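Local coordinates for protein anastral spindle 2, SAS 4 (Drosophila melanogaster, PDB 4BY2) that probably acts as a molecular adaptor and tubulin-binding protein in centriole assembly, its TCP domain binding a proline-rich motif of Ana2 fused to it here, at residues M93-I104 and N108-A119. Numbering follows the deposited sequence.
Sequences MNLRMLYFNKDI and NIREGTVKYYYA
Ile104 and Tyr117 form an antiparallel hydrogen-bonded pair: Tyr117 N gives a nearly straight 2.8 Å bond to Ile104 O, and Ile104 N a longer one to Tyr117 O. At the far end Asn94 and Asn108 make a non-hydrogen-bonded pair, beside which Ile109 N reaches Met93 O at 2.8 Å. Asp103, just past the type I turn from Tyr99 to Lys102, anchors the polar side-chain contact at its end. With CG beside its own backbone N (chi1 -83°), its carboxylate takes the Tyr116 hydroxyl on the anti side of OD2 (OD2 to OH, 2.7 Å), while Ala119 N meets OD1 from above the carboxylate plane at 2.9 Å. Replacing Asp103 by an alanine is likely to leave Ala119 N and the Tyr116 hydroxyl without this acceptor, and the phenol freer to shift. Carboxylate and phenol planes stand nearly perpendicular, and Tyr99 CE2 approaches Tyr116 CE2 obliquely at 3.7 Å. At the opposite end, Met93 CG lies over one face of the Arg110 guanidinium, which is salt-bridged to Asp91, and Leu95 CD1 touches Ile109 CD1. Both segments belong to the Sas-4 TCP domain, a long run of antiparallel strands joined by hairpins; strand 104-108 lies between 94-98 and 113-118, with 85-88 beyond the first and 123-128 beyond the second. Pro14 of the fused Ana2 segment touches Tyr116, whose hydroxyl also bonds Arg15 N.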
ATOM      1  N   MET A  93       4.928  21.644  -6.759  1.00 61.44           N
ATOM      2  CA  MET A  93       3.953  20.842  -6.005  1.00 60.80           C
ATOM      3  C   MET A  93       3.965  19.374  -6.436  1.00 64.59           C
ATOM      4  O   MET A  93       3.729  18.496  -5.605  1.00 63.80           O
ATOM      5  CB  MET A  93       2.530  21.424  -6.132  1.00 62.92           C
ATOM      6  CG  MET A  93       2.411  22.875  -5.711  1.00 66.32           C
ATOM      7  SD  MET A  93       2.638  23.150  -3.940  1.00 70.45           S
ATOM      8  CE  MET A  93       0.980  22.896  -3.356  1.00 67.13           C
ATOM      9  N   ASN A  94       4.226  19.114  -7.734  1.00 61.50           N
ATOM     10  CA  ASN A  94       4.297  17.770  -8.306  1.00 61.52           C
ATOM     11  C   ASN A  94       5.738  17.406  -8.703  1.00 65.70           C
ATOM     12  O   ASN A  94       6.335  18.048  -9.573  1.00 65.56           O
ATOM     13  CB  ASN A  94       3.322  17.618  -9.475  1.00 63.37           C
ATOM     14  CG  ASN A  94       1.869  17.597  -9.052  1.00 92.03           C
ATOM     15  OD1 ASN A  94       1.366  18.512  -8.386  1.00 89.41           O
ATOM     16  ND2 ASN A  94       1.155  16.555  -9.447  1.00 83.59           N
ATOM     17  N   LEU A  95       6.297  16.390  -8.031  1.00 61.76           N
ATOM     18  CA  LEU A  95       7.664  15.909  -8.245  1.00 61.21           C
ATOM     19  C   LEU A  95       7.662  14.443  -8.670  1.00 64.60           C
ATOM     20  O   LEU A  95       6.777  13.695  -8.253  1.00 64.11           O
ATOM     21  CB  LEU A  95       8.489  16.048  -6.950  1.00 61.19           C
ATOM     22  CG  LEU A  95       8.647  17.450  -6.362  1.00 66.00           C
ATOM     23  CD1 LEU A  95       7.681  17.671  -5.213  1.00 66.24           C
ATOM     24  CD2 LEU A  95      10.055  17.667  -5.865  1.00 68.48           C
ATOM     25  N   ARG A  96       8.650  14.028  -9.491  1.00 60.79           N
ATOM     26  CA  ARG A  96       8.799  12.627  -9.894  1.00 60.47           C
ATOM     27  C   ARG A  96      10.274  12.255 -10.115  1.00 63.79           C
ATOM     28  O   ARG A  96      10.973  12.885 -10.911  1.00 63.40           O
ATOM     29  CB  ARG A  96       7.888  12.205 -11.071  1.00 60.74           C
ATOM     30  CG  ARG A  96       8.133  12.857 -12.428  1.00 74.14           C
ATOM     31  CD  ARG A  96       7.189  12.295 -13.481  1.00 87.82           C
ATOM     32  NE  ARG A  96       7.400  10.862 -13.714  1.00 98.93           N
ATOM     33  CZ  ARG A  96       6.523  10.056 -14.307  1.00113.62           C
ATOM     34  NH1 ARG A  96       5.357  10.527 -14.731  1.00102.60           N
ATOM     35  NH2 ARG A  96       6.804   8.771 -14.475  1.00 99.47           N
ATOM     36  N   MET A  97      10.749  11.260  -9.345  1.00 59.72           N
ATOM     37  CA  MET A  97      12.118  10.757  -9.403  1.00 58.97           C
ATOM     38  C   MET A  97      12.141   9.479 -10.233  1.00 62.21           C
ATOM     39  O   MET A  97      11.559   8.472  -9.831  1.00 61.75           O
ATOM     40  CB  MET A  97      12.674  10.520  -7.984  1.00 61.17           C
ATOM     41  CG  MET A  97      14.126  10.040  -7.954  1.00 64.77           C
ATOM     42  SD  MET A  97      15.374  11.338  -8.166  1.00 68.76           S
ATOM     43  CE  MET A  97      15.466  11.970  -6.506  1.00 65.33           C
ATOM     44  N   LEU A  98      12.790   9.538 -11.405  1.00 58.64           N
ATOM     45  CA  LEU A  98      12.944   8.405 -12.318  1.00 58.30           C
ATOM     46  C   LEU A  98      14.305   7.761 -12.029  1.00 61.44           C
ATOM     47  O   LEU A  98      15.334   8.232 -12.525  1.00 61.61           O
ATOM     48  CB  LEU A  98      12.835   8.854 -13.791  1.00 58.39           C
ATOM     49  CG  LEU A  98      11.451   9.288 -14.275  1.00 63.60           C
ATOM     50  CD1 LEU A  98      11.339  10.809 -14.343  1.00 63.72           C
ATOM     51  CD2 LEU A  98      11.146   8.696 -15.639  1.00 66.88           C
ATOM     52  N   TYR A  99      14.311   6.721 -11.176  1.00 56.65           N
ATOM     53  CA  TYR A  99      15.522   6.007 -10.760  1.00 55.90           C
ATOM     54  C   TYR A  99      16.166   5.207 -11.896  1.00 60.26           C
ATOM     55  O   TYR A  99      15.504   4.899 -12.891  1.00 59.65           O
ATOM     56  CB  TYR A  99      15.236   5.085  -9.558  1.00 56.38           C
ATOM     57  CG  TYR A  99      14.825   5.798  -8.289  1.00 57.14           C
ATOM     58  CD1 TYR A  99      15.777   6.244  -7.378  1.00 59.04           C
ATOM     59  CD2 TYR A  99      13.482   5.966  -7.964  1.00 57.50           C
ATOM     60  CE1 TYR A  99      15.404   6.880  -6.193  1.00 59.81           C
ATOM     61  CE2 TYR A  99      13.096   6.597  -6.782  1.00 58.19           C
ATOM     62  CZ  TYR A  99      14.061   7.053  -5.899  1.00 65.60           C
ATOM     63  OH  TYR A  99      13.684   7.684  -4.738  1.00 66.55           O
ATOM     64  N   PHE A 100      17.461   4.865 -11.728  1.00 57.47           N
ATOM     65  CA  PHE A 100      18.270   4.079 -12.669  1.00 57.42           C
ATOM     66  C   PHE A 100      17.695   2.677 -12.929  1.00 60.75           C
ATOM     67  O   PHE A 100      17.784   2.182 -14.055  1.00 60.16           O
ATOM     68  CB  PHE A 100      19.736   3.995 -12.200  1.00 59.41           C
ATOM     69  CG  PHE A 100      19.948   3.544 -10.770  1.00 61.27           C
ATOM     70  CD1 PHE A 100      20.111   2.197 -10.464  1.00 64.68           C
ATOM     71  CD2 PHE A 100      20.037   4.471  -9.736  1.00 63.61           C
ATOM     72  CE1 PHE A 100      20.314   1.783  -9.143  1.00 65.66           C
ATOM     73  CE2 PHE A 100      20.241   4.057  -8.418  1.00 66.65           C
ATOM     74  CZ  PHE A 100      20.384   2.715  -8.129  1.00 64.87           C
ATOM     75  N   ASN A 101      17.082   2.059 -11.891  1.00 56.78           N
ATOM     76  CA  ASN A 101      16.473   0.724 -11.948  1.00 56.12           C
ATOM     77  C   ASN A 101      15.010   0.726 -12.464  1.00 59.55           C
ATOM     78  O   ASN A 101      14.289  -0.255 -12.256  1.00 59.45           O
ATOM     79  CB  ASN A 101      16.594   0.024 -10.580  1.00 55.14           C
ATOM     80  CG  ASN A 101      15.836   0.671  -9.437  1.00 69.24           C
ATOM     81  OD1 ASN A 101      15.449   1.841  -9.476  1.00 61.79           O
ATOM     82  ND2 ASN A 101      15.631  -0.081  -8.370  1.00 57.83           N
ATOM     83  N   LYS A 102      14.591   1.827 -13.144  1.00 55.33           N
ATOM     84  CA  LYS A 102      13.267   2.076 -13.747  1.00 54.75           C
ATOM     85  C   LYS A 102      12.153   2.361 -12.698  1.00 56.72           C
ATOM     86  O   LYS A 102      10.982   2.507 -13.069  1.00 56.20           O
ATOM     87  CB  LYS A 102      12.863   0.955 -14.734  1.00 57.96           C
ATOM     88  CG  LYS A 102      12.049   1.427 -15.937  1.00 78.63           C
ATOM     89  CD  LYS A 102      11.177   0.302 -16.502  1.00 89.92           C
ATOM     90  CE  LYS A 102      10.272   0.757 -17.626  1.00100.26           C
ATOM     91  NZ  LYS A 102      10.986   0.832 -18.930  1.00108.05           N
ATOM     92  N   ASP A 103      12.523   2.489 -11.403  1.00 52.12           N
ATOM     93  CA  ASP A 103      11.593   2.806 -10.309  1.00 51.18           C
ATOM     94  C   ASP A 103      11.167   4.267 -10.385  1.00 54.38           C
ATOM     95  O   ASP A 103      11.975   5.121 -10.755  1.00 53.71           O
ATOM     96  CB  ASP A 103      12.234   2.536  -8.932  1.00 52.58           C
ATOM     97  CG  ASP A 103      12.181   1.105  -8.424  1.00 58.60           C
ATOM     98  OD1 ASP A 103      11.790   0.204  -9.206  1.00 59.20           O
ATOM     99  OD2 ASP A 103      12.542   0.883  -7.251  1.00 61.63           O
ATOM    100  N   ILE A 104       9.901   4.553 -10.033  1.00 51.01           N
ATOM    101  CA  ILE A 104       9.338   5.911 -10.064  1.00 50.80           C
ATOM    102  C   ILE A 104       8.827   6.316  -8.674  1.00 54.76           C
ATOM    103  O   ILE A 104       8.123   5.538  -8.036  1.00 54.19           O
ATOM    104  CB  ILE A 104       8.222   6.065 -11.150  1.00 53.79           C
ATOM    105  CG1 ILE A 104       8.639   5.471 -12.519  1.00 54.03           C
ATOM    106  CG2 ILE A 104       7.781   7.532 -11.295  1.00 55.11           C
ATOM    107  CD1 ILE A 104       7.466   5.121 -13.488  1.00 59.60           C
ATOM    108  N   ASN A 108       3.100  14.325  -4.735  1.00 53.18           N
ATOM    109  CA  ASN A 108       2.016  15.275  -4.984  1.00 52.93           C
ATOM    110  C   ASN A 108       1.740  16.026  -3.679  1.00 56.73           C
ATOM    111  O   ASN A 108       1.160  15.455  -2.754  1.00 56.21           O
ATOM    112  CB  ASN A 108       0.756  14.545  -5.470  1.00 55.73           C
ATOM    113  CG  ASN A 108       0.996  13.523  -6.556  1.00 86.04           C
ATOM    114  OD1 ASN A 108       1.400  12.380  -6.295  1.00 79.65           O
ATOM    115  ND2 ASN A 108       0.720  13.901  -7.795  1.00 80.36           N
ATOM    116  N   ILE A 109       2.207  17.284  -3.583  1.00 53.61           N
ATOM    117  CA  ILE A 109       2.046  18.126  -2.390  1.00 53.48           C
ATOM    118  C   ILE A 109       0.590  18.607  -2.258  1.00 56.80           C
ATOM    119  O   ILE A 109       0.098  18.752  -1.136  1.00 56.65           O
ATOM    120  CB  ILE A 109       3.106  19.275  -2.351  1.00 56.70           C
ATOM    121  CG1 ILE A 109       4.536  18.690  -2.246  1.00 56.99           C
ATOM    122  CG2 ILE A 109       2.846  20.276  -1.204  1.00 57.88           C
ATOM    123  CD1 ILE A 109       5.668  19.622  -2.655  1.00 65.28           C
ATOM    124  N   ARG A 110      -0.104  18.807  -3.395  1.00 52.56           N
ATOM    125  CA  ARG A 110      -1.505  19.239  -3.405  1.00 52.18           C
ATOM    126  C   ARG A 110      -2.442  18.131  -2.918  1.00 55.89           C
ATOM    127  O   ARG A 110      -3.387  18.407  -2.175  1.00 55.48           O
ATOM    128  CB  ARG A 110      -1.923  19.741  -4.795  1.00 51.51           C
ATOM    129  CG  ARG A 110      -2.101  21.247  -4.849  1.00 57.75           C
ATOM    130  CD  ARG A 110      -2.600  21.711  -6.198  1.00 61.25           C
ATOM    131  NE  ARG A 110      -1.518  21.887  -7.167  1.00 65.70           N
ATOM    132  CZ  ARG A 110      -0.857  23.024  -7.360  1.00 74.89           C
ATOM    133  NH1 ARG A 110      -1.142  24.098  -6.633  1.00 54.05           N
ATOM    134  NH2 ARG A 110       0.093  23.097  -8.279  1.00 66.86           N
ATOM    135  N   GLU A 111      -2.160  16.882  -3.319  1.00 52.41           N
ATOM    136  CA  GLU A 111      -2.949  15.707  -2.941  1.00 52.06           C
ATOM    137  C   GLU A 111      -2.424  15.036  -1.656  1.00 55.21           C
ATOM    138  O   GLU A 111      -3.088  14.147  -1.122  1.00 54.81           O
ATOM    139  CB  GLU A 111      -3.022  14.693  -4.104  1.00 53.51           C
ATOM    140  CG  GLU A 111      -3.622  15.242  -5.392  1.00 64.57           C
ATOM    141  CD  GLU A 111      -2.624  15.739  -6.425  1.00 94.87           C
ATOM    142  OE1 GLU A 111      -1.768  16.586  -6.082  1.00 91.43           O
ATOM    143  OE2 GLU A 111      -2.730  15.308  -7.595  1.00 95.47           O
ATOM    144  N   GLY A 112      -1.254  15.475  -1.178  1.00 51.50           N
ATOM    145  CA  GLY A 112      -0.591  14.942   0.013  1.00 51.21           C
ATOM    146  C   GLY A 112      -0.253  13.467  -0.119  1.00 54.82           C
ATOM    147  O   GLY A 112      -0.456  12.698   0.824  1.00 54.60           O
ATOM    148  N   THR A 113       0.223  13.055  -1.309  1.00 50.94           N
ATOM    149  CA  THR A 113       0.527  11.655  -1.601  1.00 50.57           C
ATOM    150  C   THR A 113       1.941  11.403  -2.107  1.00 53.86           C
ATOM    151  O   THR A 113       2.500  12.202  -2.859  1.00 53.21           O
ATOM    152  CB  THR A 113      -0.501  11.049  -2.581  1.00 59.39           C
ATOM    153  OG1 THR A 113      -0.598  11.862  -3.751  1.00 59.29           O
ATOM    154  CG2 THR A 113      -1.877  10.867  -1.961  1.00 58.85           C
ATOM    155  N   VAL A 114       2.498  10.256  -1.704  1.00 50.18           N
ATOM    156  CA  VAL A 114       3.803   9.768  -2.136  1.00 49.68           C
ATOM    157  C   VAL A 114       3.526   8.401  -2.783  1.00 53.07           C
ATOM    158  O   VAL A 114       3.125   7.461  -2.097  1.00 52.70           O
ATOM    159  CB  VAL A 114       4.853   9.694  -0.986  1.00 53.58           C
ATOM    160  CG1 VAL A 114       6.209   9.223  -1.506  1.00 53.61           C
ATOM    161  CG2 VAL A 114       4.999  11.037  -0.271  1.00 53.30           C
ATOM    162  N   LYS A 115       3.652   8.326  -4.113  1.00 49.11           N
ATOM    163  CA  LYS A 115       3.432   7.094  -4.874  1.00 48.55           C
ATOM    164  C   LYS A 115       4.779   6.514  -5.294  1.00 51.15           C
ATOM    165  O   LYS A 115       5.656   7.264  -5.713  1.00 50.80           O
ATOM    166  CB  LYS A 115       2.550   7.349  -6.108  1.00 50.94           C
ATOM    167  CG  LYS A 115       1.086   7.597  -5.784  1.00 64.88           C
ATOM    168  CD  LYS A 115       0.227   7.613  -7.041  1.00 75.43           C
ATOM    169  CE  LYS A 115      -1.243   7.742  -6.725  1.00 85.91           C
ATOM    170  NZ  LYS A 115      -2.063   7.860  -7.959  1.00 94.28           N
ATOM    171  N   TYR A 116       4.952   5.191  -5.167  1.00 46.71           N
ATOM    172  CA  TYR A 116       6.196   4.522  -5.542  1.00 45.81           C
ATOM    173  C   TYR A 116       5.929   3.306  -6.410  1.00 47.94           C
ATOM    174  O   TYR A 116       5.151   2.440  -6.022  1.00 47.80           O
ATOM    175  CB  TYR A 116       7.036   4.143  -4.306  1.00 47.10           C
ATOM    176  CG  TYR A 116       8.487   3.842  -4.628  1.00 49.37           C
ATOM    177  CD1 TYR A 116       8.871   2.596  -5.119  1.00 50.06           C
ATOM    178  CD2 TYR A 116       9.476   4.805  -4.452  1.00 51.32           C
ATOM    179  CE1 TYR A 116      10.197   2.321  -5.438  1.00 50.83           C
ATOM    180  CE2 TYR A 116      10.811   4.533  -4.746  1.00 51.83           C
ATOM    181  CZ  TYR A 116      11.167   3.289  -5.238  1.00 57.87           C
ATOM    182  OH  TYR A 116      12.479   3.006  -5.540  1.00 58.21           O
ATOM    183  N   TYR A 117       6.596   3.227  -7.571  1.00 43.24           N
ATOM    184  CA  TYR A 117       6.459   2.097  -8.481  1.00 42.55           C
ATOM    185  C   TYR A 117       7.715   1.231  -8.463  1.00 45.90           C
ATOM    186  O   TYR A 117       8.784   1.690  -8.853  1.00 45.33           O
ATOM    187  CB  TYR A 117       6.114   2.565  -9.909  1.00 43.52           C
ATOM    188  CG  TYR A 117       5.943   1.435 -10.907  1.00 45.11           C
ATOM    189  CD1 TYR A 117       4.852   0.574 -10.836  1.00 47.09           C
ATOM    190  CD2 TYR A 117       6.865   1.235 -11.929  1.00 45.74           C
ATOM    191  CE1 TYR A 117       4.685  -0.461 -11.753  1.00 47.84           C
ATOM    192  CE2 TYR A 117       6.703   0.210 -12.860  1.00 46.54           C
ATOM    193  CZ  TYR A 117       5.616  -0.644 -12.761  1.00 54.11           C
ATOM    194  OH  TYR A 117       5.447  -1.658 -13.671  1.00 55.12           O
ATOM    195  N   TYR A 118       7.584  -0.018  -7.980  1.00 42.25           N
ATOM    196  CA  TYR A 118       8.669  -1.002  -7.944  1.00 41.45           C
ATOM    197  C   TYR A 118       8.604  -1.684  -9.308  1.00 46.93           C
ATOM    198  O   TYR A 118       7.737  -2.531  -9.544  1.00 45.92           O
ATOM    199  CB  TYR A 118       8.485  -2.008  -6.790  1.00 41.29           C
ATOM    200  CG  TYR A 118       8.335  -1.371  -5.425  1.00 41.72           C
ATOM    201  CD1 TYR A 118       7.080  -1.026  -4.928  1.00 42.17           C
ATOM    202  CD2 TYR A 118       9.445  -1.127  -4.621  1.00 43.32           C
ATOM    203  CE1 TYR A 118       6.936  -0.437  -3.673  1.00 42.83           C
ATOM    204  CE2 TYR A 118       9.311  -0.551  -3.357  1.00 43.51           C
ATOM    205  CZ  TYR A 118       8.053  -0.199  -2.891  1.00 48.60           C
ATOM    206  OH  TYR A 118       7.902   0.373  -1.652  1.00 47.76           O
ATOM    207  N   ALA A 119       9.459  -1.219 -10.235  1.00 45.29           N
ATOM    208  CA  ALA A 119       9.514  -1.650 -11.629  1.00 46.27           C
ATOM    209  C   ALA A 119       9.730  -3.138 -11.840  1.00 53.00           C
ATOM    210  O   ALA A 119       9.050  -3.724 -12.685  1.00 53.64           O
ATOM    211  CB  ALA A 119      10.564  -0.858 -12.380  1.00 47.16           C
TER